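Local coordinates for ribulose bisphosphate carboxylase (Hyperthermus butylicus DSM 5456, PDB 6HUN), which probably catalyses the magnesium-dependent carboxylation of ribulose 1,5-bisphosphate to two molecules of 3-phosphoglycerate, in an archaeal pathway of AMP degradation, at residues R215-A218 with R219-V223; I255-V258 with A259-N263; R282-A285 with E286-L290. All blocks are in the same frame, centred on the assembly; numbering follows the deposited sequence.

Overall arrangement
The three contacts lie on successive helices of the catalytic eight-stranded beta/alpha barrel. Contact 1 is the N-cap and first two turns of helix 216-234, whereas contacts 2 and 3 are the C-terminal ends of helices 248-260 and 275-288, both closed by a Schellman motif. Each mixes a buried flank with a solvent-facing one. Contact 2 touches both others, Y261 lying against L220 and K221, and I255 against Y288 and L290. In contact 1 the buried R219 finds its polar partners outside (D204, A209, Y240); contact 2 has a long surface ion pair; in contact 3 the buried R282 has a partner within, E286. Contact 3 alone touches the second subunit, through L284 and, weakly, E283.

Contact 1 of 3, residues R215-A218 with R219-V223; sequences RFEA and RLKEV
R215 and R219 are joined by the first backbone bond of helix 216-234, the helix of a beta-alpha-beta unit of the catalytic barrel; R215 O takes the N-H of R219 at 2.9 Å. R215 holds the N-cap position, its polar side chain leading to the surface, and S210 OG takes the N-H of F216.

F216 is buried, as suits an aromatic facing helix 248-260. Its CG lies anti to the backbone N (chi1 -176°), which puts the ring beside the carbonyl carbon, next to R219 and L220: CE2 meets CD2 of L220 at 3.8 Å, and CD1 is 3.6 Å from NH2 of R219, ring and guanidinium planes 84° apart. NH2 of R219 makes a salt bridge to D204 and a hydrogen bond to A209 O, NE bonds to the Y240 hydroxyl, and F208 adds a cation-pi contact. D204 lies between the predicted magnesium ligands K203 and D205, consistent with a second-shell role for R219, whose side chain is about 9 Å from that of D205.

E217 O accepts the N-H of K221 at 3.0 Å, nearly straight (173°); the E217 carboxylate bonds weakly to Y261. A218, small beside P184, receives a weak bond from E222, N to O 3.3 Å.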
ATOM      1  N   ARG A 215       4.553   6.088  25.073  1.00 49.71           N
ATOM      2  CA  ARG A 215       4.457   7.146  24.091  1.00 48.30           C
ATOM      3  C   ARG A 215       5.804   7.466  23.483  1.00 49.16           C
ATOM      4  O   ARG A 215       6.866   7.316  24.121  1.00 56.09           O
ATOM      5  CB  ARG A 215       3.874   8.393  24.725  1.00 50.84           C
ATOM      6  CG  ARG A 215       2.658   8.040  25.454  1.00 59.08           C
ATOM      7  CD  ARG A 215       1.473   8.021  24.527  1.00 61.20           C
ATOM      8  NE  ARG A 215       0.257   7.891  25.311  1.00 70.95           N
ATOM      9  CZ  ARG A 215      -0.162   8.789  26.206  1.00 75.48           C
ATOM     10  NH1 ARG A 215      -1.281   8.575  26.887  1.00 78.26           N
ATOM     11  NH2 ARG A 215       0.524   9.908  26.420  1.00 77.41           N
ATOM     12  N   PHE A 216       5.732   7.999  22.261  1.00 44.35           N
ATOM     13  CA  PHE A 216       6.924   8.186  21.451  1.00 43.71           C
ATOM     14  C   PHE A 216       7.935   9.062  22.173  1.00 47.21           C
ATOM     15  O   PHE A 216       9.111   8.688  22.306  1.00 45.85           O
ATOM     16  CB  PHE A 216       6.573   8.791  20.095  1.00 41.36           C
ATOM     17  CG  PHE A 216       7.776   8.912  19.176  1.00 40.39           C
ATOM     18  CD1 PHE A 216       8.151   7.854  18.370  1.00 36.56           C
ATOM     19  CD2 PHE A 216       8.554  10.067  19.170  1.00 41.57           C
ATOM     20  CE1 PHE A 216       9.272   7.931  17.520  1.00 36.91           C
ATOM     21  CE2 PHE A 216       9.677  10.154  18.335  1.00 41.17           C
ATOM     22  CZ  PHE A 216      10.029   9.095  17.521  1.00 40.84           C
ATOM     23  N   GLU A 217       7.480  10.214  22.689  1.00 48.91           N
ATOM     24  CA  GLU A 217       8.424  11.167  23.267  1.00 49.51           C
ATOM     25  C   GLU A 217       9.070  10.606  24.523  1.00 51.96           C
ATOM     26  O   GLU A 217      10.287  10.722  24.712  1.00 58.88           O
ATOM     27  CB  GLU A 217       7.735  12.503  23.555  1.00 57.32           C
ATOM     28  CG  GLU A 217       8.605  13.393  24.462  1.00 65.42           C
ATOM     29  CD  GLU A 217       8.590  14.875  24.120  1.00 68.53           C
ATOM     30  OE1 GLU A 217       7.607  15.343  23.504  1.00 64.00           O
ATOM     31  OE2 GLU A 217       9.553  15.581  24.513  1.00 72.39           O
ATOM     32  N   ALA A 218       8.272  10.008  25.407  1.00 55.38           N
ATOM     33  CA  ALA A 218       8.834   9.485  26.643  1.00 59.83           C
ATOM     34  C   ALA A 218       9.767   8.312  26.357  1.00 54.43           C
ATOM     35  O   ALA A 218      10.784   8.161  27.027  1.00 56.24           O
ATOM     36  CB  ALA A 218       7.711   9.096  27.610  1.00 58.70           C
ATOM     37  N   ARG A 219       9.459   7.509  25.347  1.00 52.67           N
ATOM     38  CA  ARG A 219      10.334   6.404  24.934  1.00 50.41           C
ATOM     39  C   ARG A 219      11.653   6.912  24.343  1.00 48.99           C
ATOM     40  O   ARG A 219      12.749   6.460  24.745  1.00 52.10           O
ATOM     41  CB  ARG A 219       9.598   5.531  23.910  1.00 53.29           C
ATOM     42  CG  ARG A 219      10.471   4.504  23.252  1.00 47.21           C
ATOM     43  CD  ARG A 219       9.590   3.498  22.508  1.00 41.27           C
ATOM     44  NE  ARG A 219       9.439   3.779  21.089  1.00 45.54           N
ATOM     45  CZ  ARG A 219       8.297   4.154  20.529  1.00 44.66           C
ATOM     46  NH1 ARG A 219       7.215   4.316  21.286  1.00 44.38           N
ATOM     47  NH2 ARG A 219       8.250   4.373  19.225  1.00 41.81           N
ATOM     48  N   LEU A 220      11.566   7.910  23.460  1.00 46.95           N
ATOM     49  CA  LEU A 220      12.744   8.509  22.834  1.00 48.31           C
ATOM     50  C   LEU A 220      13.692   9.131  23.868  1.00 49.83           C
ATOM     51  O   LEU A 220      14.909   8.957  23.780  1.00 49.99           O
ATOM     52  CB  LEU A 220      12.290   9.566  21.828  1.00 45.11           C
ATOM     53  CG  LEU A 220      13.341  10.403  21.112  1.00 47.00           C
ATOM     54  CD1 LEU A 220      14.242   9.441  20.351  1.00 44.93           C
ATOM     55  CD2 LEU A 220      12.716  11.517  20.210  1.00 44.23           C
ATOM     56  N   LYS A 221      13.164   9.881  24.829  1.00 52.78           N
ATOM     57  CA  LYS A 221      14.019  10.400  25.904  1.00 56.42           C
ATOM     58  C   LYS A 221      14.786   9.278  26.604  1.00 57.35           C
ATOM     59  O   LYS A 221      15.993   9.396  26.860  1.00 59.57           O
ATOM     60  CB  LYS A 221      13.168  11.142  26.927  1.00 61.57           C
ATOM     61  CG  LYS A 221      12.368  12.320  26.384  1.00 66.58           C
ATOM     62  CD  LYS A 221      11.543  12.999  27.490  1.00 71.37           C
ATOM     63  CE  LYS A 221      12.422  13.813  28.440  1.00 75.34           C
ATOM     64  NZ  LYS A 221      13.199  12.981  29.422  1.00 81.39           N
ATOM     65  N   GLU A 222      14.090   8.203  26.984  1.00 57.02           N
ATOM     66  CA  GLU A 222      14.749   7.125  27.715  1.00 58.35           C
ATOM     67  C   GLU A 222      15.802   6.412  26.871  1.00 55.94           C
ATOM     68  O   GLU A 222      16.825   5.961  27.409  1.00 57.61           O
ATOM     69  CB  GLU A 222      13.729   6.119  28.230  1.00 59.09           C
ATOM     70  CG  GLU A 222      12.867   6.615  29.357  1.00 62.72           C
ATOM     71  CD  GLU A 222      13.691   6.995  30.550  1.00 73.10           C
ATOM     72  OE1 GLU A 222      14.428   6.115  31.083  1.00 75.22           O
ATOM     73  OE2 GLU A 222      13.623   8.184  30.941  1.00 79.20           O
ATOM     74  N   VAL A 223      15.576   6.284  25.561  1.00 52.30           N
ATOM     75  CA  VAL A 223      16.581   5.638  24.718  1.00 50.25           C
ATOM     76  C   VAL A 223      17.753   6.572  24.432  1.00 51.01           C
ATOM     77  O   VAL A 223      18.907   6.125  24.397  1.00 54.07           O
ATOM     78  CB  VAL A 223      15.944   5.111  23.412  1.00 54.31           C
ATOM     79  CG1 VAL A 223      17.026   4.498  22.476  1.00 44.55           C
ATOM     80  CG2 VAL A 223      14.874   4.106  23.759  1.00 49.33           C
TER

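Contact 2 of 3, residues I255-V258 with A259-N263; sequences IKLV and ADYGN
K256 and D260, one turn apart on the exposed side of helix 248-260, form the ionic part of this contact. The lysine chain runs extended as far as CE and then bends at its last torsion (chi4 55°), which brings NZ to 3.7 Å from OD2 of D260, a long salt bridge. Its aliphatic part takes part as well, with CG only 3.5 Å from the same OD2. Flexible charged residues suit this solvent-facing flank.

The backbone bonds change character toward the helix end. A259 N and D260 N keep the regular pattern, bonding to I255 O and K256 O. Y261 N still reaches L257 O at 3.0 Å, but the bond is bent to 144°, and a weak second one goes to V258 O. G262 N then turns back to A259 O, and N263 N to V258 O at 3.2 Å. G262 has a positive phi (74°), with backbone angles at which a CB would press on the carbonyl O of Y261, so the place calls for glycine.

Among the side-chain contacts, the Y261 ring lies with its edge toward L257 O, CD2 being 3.1 Å from that oxygen, and its CE2 makes an apolar approach to L257 CD2 at 4.3 Å. V258, buried against F216 and I266, meets the N263 amide through CG1, 3.6 Å from ND2. That amide is held by the Y240 carbonyl, so an asparagine can be buried here.

The nested bonds, N263 N to V258 O (6 to 1) enclosing G262 N to A259 O (5 to 2), with G262 as C-prime, make the Schellman motif, here leading the chain into barrel strand 265-269.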
ATOM      1  N   ILE A 255       9.444  13.240  13.781  1.00 34.78           N
ATOM      2  CA  ILE A 255      10.710  13.402  13.083  1.00 35.11           C
ATOM      3  C   ILE A 255      11.472  14.592  13.650  1.00 37.49           C
ATOM      4  O   ILE A 255      12.710  14.547  13.819  1.00 39.41           O
ATOM      5  CB  ILE A 255      10.492  13.557  11.570  1.00 33.16           C
ATOM      6  CG1 ILE A 255      10.008  12.217  10.970  1.00 30.11           C
ATOM      7  CG2 ILE A 255      11.796  14.014  10.911  1.00 33.58           C
ATOM      8  CD1 ILE A 255       9.586  12.273   9.464  1.00 29.11           C
ATOM      9  N   LYS A 256      10.748  15.663  13.999  1.00 39.47           N
ATOM     10  CA  LYS A 256      11.441  16.810  14.605  1.00 42.65           C
ATOM     11  C   LYS A 256      11.938  16.473  16.006  1.00 44.27           C
ATOM     12  O   LYS A 256      13.064  16.846  16.372  1.00 46.07           O
ATOM     13  CB  LYS A 256      10.515  18.033  14.631  1.00 44.66           C
ATOM     14  CG  LYS A 256      11.207  19.348  15.152  1.00 48.36           C
ATOM     15  CD  LYS A 256      10.263  20.515  14.940  1.00 51.94           C
ATOM     16  CE  LYS A 256      10.751  21.757  15.745  1.00 58.77           C
ATOM     17  NZ  LYS A 256      12.146  22.068  15.375  1.00 63.00           N
ATOM     18  N   LEU A 257      11.166  15.714  16.794  1.00 43.84           N
ATOM     19  CA  LEU A 257      11.656  15.336  18.123  1.00 45.62           C
ATOM     20  C   LEU A 257      12.916  14.479  18.025  1.00 44.58           C
ATOM     21  O   LEU A 257      13.854  14.648  18.813  1.00 48.35           O
ATOM     22  CB  LEU A 257      10.582  14.586  18.899  1.00 45.42           C
ATOM     23  CG  LEU A 257       9.396  15.287  19.559  1.00 49.58           C
ATOM     24  CD1 LEU A 257       8.448  14.178  19.969  1.00 46.42           C
ATOM     25  CD2 LEU A 257       9.864  16.127  20.789  1.00 54.74           C
ATOM     26  N   VAL A 258      12.939  13.530  17.081  1.00 41.51           N
ATOM     27  CA  VAL A 258      14.156  12.741  16.836  1.00 40.58           C
ATOM     28  C   VAL A 258      15.332  13.661  16.520  1.00 42.21           C
ATOM     29  O   VAL A 258      16.439  13.520  17.067  1.00 43.63           O
ATOM     30  CB  VAL A 258      13.904  11.739  15.685  1.00 37.24           C
ATOM     31  CG1 VAL A 258      15.305  11.192  15.206  1.00 36.70           C
ATOM     32  CG2 VAL A 258      13.007  10.646  16.172  1.00 36.08           C
ATOM     33  N   ALA A 259      15.128  14.581  15.585  1.00 42.16           N
ATOM     34  CA  ALA A 259      16.180  15.525  15.214  1.00 44.02           C
ATOM     35  C   ALA A 259      16.609  16.388  16.414  1.00 47.61           C
ATOM     36  O   ALA A 259      17.806  16.556  16.671  1.00 49.29           O
ATOM     37  CB  ALA A 259      15.680  16.413  14.065  1.00 43.74           C
ATOM     38  N   ASP A 260      15.640  16.940  17.165  1.00 49.07           N
ATOM     39  CA  ASP A 260      15.990  17.811  18.299  1.00 52.83           C
ATOM     40  C   ASP A 260      16.771  17.083  19.380  1.00 53.89           C
ATOM     41  O   ASP A 260      17.513  17.732  20.132  1.00 57.07           O
ATOM     42  CB  ASP A 260      14.727  18.411  18.909  1.00 55.79           C
ATOM     43  CG  ASP A 260      14.080  19.407  17.984  1.00 56.37           C
ATOM     44  OD1 ASP A 260      14.805  19.825  17.046  1.00 59.58           O
ATOM     45  OD2 ASP A 260      12.895  19.775  18.175  1.00 58.59           O
ATOM     46  N   TYR A 261      16.595  15.760  19.511  1.00 51.59           N
ATOM     47  CA  TYR A 261      17.371  14.990  20.482  1.00 53.51           C
ATOM     48  C   TYR A 261      18.707  14.528  19.938  1.00 51.97           C
ATOM     49  O   TYR A 261      19.410  13.785  20.633  1.00 52.70           O
ATOM     50  CB  TYR A 261      16.587  13.779  21.003  1.00 51.17           C
ATOM     51  CG  TYR A 261      15.594  14.096  22.106  1.00 55.48           C
ATOM     52  CD1 TYR A 261      15.993  14.243  23.420  1.00 66.23           C
ATOM     53  CD2 TYR A 261      14.269  14.262  21.824  1.00 52.22           C
ATOM     54  CE1 TYR A 261      15.078  14.533  24.407  1.00 63.71           C
ATOM     55  CE2 TYR A 261      13.364  14.539  22.788  1.00 57.56           C
ATOM     56  CZ  TYR A 261      13.769  14.675  24.076  1.00 64.85           C
ATOM     57  OH  TYR A 261      12.829  14.970  25.028  1.00 70.99           O
ATOM     58  N   GLY A 262      19.138  15.028  18.787  1.00 51.14           N
ATOM     59  CA  GLY A 262      20.458  14.655  18.322  1.00 51.02           C
ATOM     60  C   GLY A 262      20.565  13.241  17.770  1.00 47.98           C
ATOM     61  O   GLY A 262      21.679  12.784  17.549  1.00 48.13           O
ATOM     62  N   ASN A 263      19.438  12.533  17.548  1.00 45.45           N
ATOM     63  CA  ASN A 263      19.482  11.226  16.890  1.00 42.64           C
ATOM     64  C   ASN A 263      19.465  11.433  15.377  1.00 42.45           C
ATOM     65  O   ASN A 263      18.902  12.418  14.879  1.00 40.91           O
ATOM     66  CB  ASN A 263      18.294  10.352  17.322  1.00 41.11           C
ATOM     67  CG  ASN A 263      18.413   8.903  16.845  1.00 44.19           C
ATOM     68  OD1 ASN A 263      19.342   8.204  17.234  1.00 43.49           O
ATOM     69  ND2 ASN A 263      17.450   8.440  16.010  1.00 36.19           N
TER

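Contact 3 of 3, residues R282-A285 with E286-L290; sequences RELA and EEYDL
R282 O, E283 O and L284 O accept the N-H groups of E286, E287 and Y288 in turn, the regular i to i+4 ladder of an alpha-helix. Beyond Y288 the chain leaves helix 275-288 at D289, whose phi is positive (59°). L290 N folds back to A285 O at 3.1 Å, in the carbonyl plane and on a lone pair, and D289 N makes a weak bond to E286 O. Together these form a Schellman motif, from which the chain enters barrel strand 291-295.

R282 and E286 lie side by side, pointing the same way. A bend at chi2 in each chain brings the groups together: NH1 of R282 gives a nearly straight bond (163°) to OE1 of E286 at 2.8 Å, reaching the anti lone pair and staying close to the guanidinium plane. Carboxylate and guanidinium planes are turned 31° from each other. NE of R282 is held by the G152 carbonyl.

On another flank L284 reaches along the helix to the next turn. Its CB lies 4.1 Å from CD2 of Y288, and its CD2 is 3.4 Å from OE2 of E287. The Y288 ring carries CG of E287 over one face, 4.1 Å above its centre, and packs on K256 and A259 of the neighbouring helix. A285, with only a methyl group, allows L290 to fold in close, CB to CB 4.2 Å. L284 also packs on R249 of the second subunit.

The salt bridge through NH1 and the bond from NE to G152 O hold R282, and NH2 is also satisfied by the surrounding structure, consistent with a guanidinium that stays charged although largely buried, while D289 pairs with K155 and K264, so that the turn itself is tied down by charge.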
ATOM      1  N   ARG A 282      11.224  11.829   3.507  1.00 29.07           N
ATOM      2  CA  ARG A 282      12.504  12.074   2.853  1.00 29.70           C
ATOM      3  C   ARG A 282      12.776  13.567   2.751  1.00 28.98           C
ATOM      4  O   ARG A 282      13.926  14.022   2.930  1.00 30.63           O
ATOM      5  CB  ARG A 282      12.525  11.375   1.475  1.00 25.93           C
ATOM      6  CG  ARG A 282      13.738  11.685   0.622  1.00 26.90           C
ATOM      7  CD  ARG A 282      15.090  11.317   1.336  1.00 27.36           C
ATOM      8  NE  ARG A 282      16.200  11.570   0.439  1.00 28.90           N
ATOM      9  CZ  ARG A 282      16.792  12.753   0.315  1.00 36.44           C
ATOM     10  NH1 ARG A 282      16.426  13.776   1.098  1.00 32.51           N
ATOM     11  NH2 ARG A 282      17.811  12.907  -0.538  1.00 33.17           N
ATOM     12  N   GLU A 283      11.730  14.368   2.525  1.00 29.58           N
ATOM     13  CA  GLU A 283      11.942  15.809   2.559  1.00 32.30           C
ATOM     14  C   GLU A 283      12.300  16.286   3.947  1.00 36.39           C
ATOM     15  O   GLU A 283      13.111  17.214   4.090  1.00 36.51           O
ATOM     16  CB  GLU A 283      10.659  16.513   2.080  1.00 45.47           C
ATOM     17  CG  GLU A 283      10.508  16.528   0.588  1.00 51.59           C
ATOM     18  CD  GLU A 283       9.289  17.328   0.096  1.00 64.68           C
ATOM     19  OE1 GLU A 283       9.280  17.764  -1.088  1.00 63.95           O
ATOM     20  OE2 GLU A 283       8.333  17.476   0.895  1.00 66.11           O
ATOM     21  N   LEU A 284      11.632  15.770   4.991  1.00 32.55           N
ATOM     22  CA  LEU A 284      12.051  16.221   6.328  1.00 35.83           C
ATOM     23  C   LEU A 284      13.449  15.725   6.679  1.00 37.29           C
ATOM     24  O   LEU A 284      14.189  16.421   7.382  1.00 36.60           O
ATOM     25  CB  LEU A 284      11.067  15.774   7.400  1.00 39.61           C
ATOM     26  CG  LEU A 284       9.686  16.415   7.156  1.00 39.87           C
ATOM     27  CD1 LEU A 284       8.603  15.732   7.979  1.00 51.43           C
ATOM     28  CD2 LEU A 284       9.716  17.930   7.387  1.00 47.44           C
ATOM     29  N   ALA A 285      13.831  14.539   6.207  1.00 32.34           N
ATOM     30  CA  ALA A 285      15.204  14.094   6.429  1.00 32.77           C
ATOM     31  C   ALA A 285      16.207  15.046   5.783  1.00 37.68           C
ATOM     32  O   ALA A 285      17.321  15.234   6.310  1.00 40.20           O
ATOM     33  CB  ALA A 285      15.383  12.664   5.874  1.00 30.60           C
ATOM     34  N   GLU A 286      15.895  15.545   4.576  1.00 35.29           N
ATOM     35  CA  GLU A 286      16.741  16.570   3.976  1.00 37.93           C
ATOM     36  C   GLU A 286      16.896  17.764   4.927  1.00 41.80           C
ATOM     37  O   GLU A 286      18.023  18.188   5.283  1.00 42.81           O
ATOM     38  CB  GLU A 286      16.111  16.988   2.627  1.00 44.37           C
ATOM     39  CG  GLU A 286      16.945  17.936   1.763  1.00 49.53           C
ATOM     40  CD  GLU A 286      18.209  17.253   1.321  1.00 53.16           C
ATOM     41  OE1 GLU A 286      18.144  16.034   1.029  1.00 49.73           O
ATOM     42  OE2 GLU A 286      19.276  17.913   1.313  1.00 55.46           O
ATOM     43  N   GLU A 287      15.765  18.275   5.402  1.00 41.82           N
ATOM     44  CA  GLU A 287      15.765  19.462   6.258  1.00 44.94           C
ATOM     45  C   GLU A 287      16.576  19.234   7.537  1.00 46.37           C
ATOM     46  O   GLU A 287      17.308  20.124   7.985  1.00 47.38           O
ATOM     47  CB  GLU A 287      14.317  19.820   6.599  1.00 48.21           C
ATOM     48  CG  GLU A 287      14.177  20.923   7.664  1.00 57.58           C
ATOM     49  CD  GLU A 287      12.711  21.312   7.894  1.00 62.90           C
ATOM     50  OE1 GLU A 287      12.459  22.319   8.612  1.00 70.62           O
ATOM     51  OE2 GLU A 287      11.826  20.587   7.364  1.00 57.65           O
ATOM     52  N   TYR A 288      16.456  18.047   8.135  1.00 42.15           N
ATOM     53  CA  TYR A 288      16.970  17.760   9.463  1.00 44.14           C
ATOM     54  C   TYR A 288      18.221  16.891   9.433  1.00 46.61           C
ATOM     55  O   TYR A 288      18.693  16.457  10.500  1.00 42.84           O
ATOM     56  CB  TYR A 288      15.903  17.073  10.320  1.00 42.65           C
ATOM     57  CG  TYR A 288      14.667  17.890  10.654  1.00 48.66           C
ATOM     58  CD1 TYR A 288      14.742  19.080  11.372  1.00 52.12           C
ATOM     59  CD2 TYR A 288      13.404  17.407  10.300  1.00 45.33           C
ATOM     60  CE1 TYR A 288      13.560  19.793  11.672  1.00 54.72           C
ATOM     61  CE2 TYR A 288      12.268  18.085  10.585  1.00 52.07           C
ATOM     62  CZ  TYR A 288      12.350  19.277  11.258  1.00 56.49           C
ATOM     63  OH  TYR A 288      11.172  19.901  11.530  1.00 58.12           O
ATOM     64  N   ASP A 289      18.745  16.582   8.246  1.00 41.57           N
ATOM     65  CA  ASP A 289      19.994  15.827   8.108  1.00 41.47           C
ATOM     66  C   ASP A 289      19.927  14.441   8.777  1.00 39.30           C
ATOM     67  O   ASP A 289      20.820  14.040   9.541  1.00 40.17           O
ATOM     68  CB  ASP A 289      21.180  16.656   8.648  1.00 44.77           C
ATOM     69  CG  ASP A 289      22.527  16.198   8.092  1.00 56.55           C
ATOM     70  OD1 ASP A 289      22.607  15.833   6.904  1.00 54.66           O
ATOM     71  OD2 ASP A 289      23.540  16.214   8.840  1.00 59.68           O
ATOM     72  N   LEU A 290      18.896  13.644   8.403  1.00 36.59           N
ATOM     73  CA  LEU A 290      18.655  12.322   8.965  1.00 34.71           C
ATOM     74  C   LEU A 290      18.804  11.245   7.881  1.00 33.23           C
ATOM     75  O   LEU A 290      18.731  11.517   6.680  1.00 32.69           O
ATOM     76  CB  LEU A 290      17.215  12.211   9.592  1.00 33.51           C
ATOM     77  CG  LEU A 290      16.781  13.261  10.642  1.00 35.59           C
ATOM     78  CD1 LEU A 290      15.322  13.178  11.040  1.00 34.63           C
ATOM     79  CD2 LEU A 290      17.736  13.177  11.867  1.00 37.48           C
TER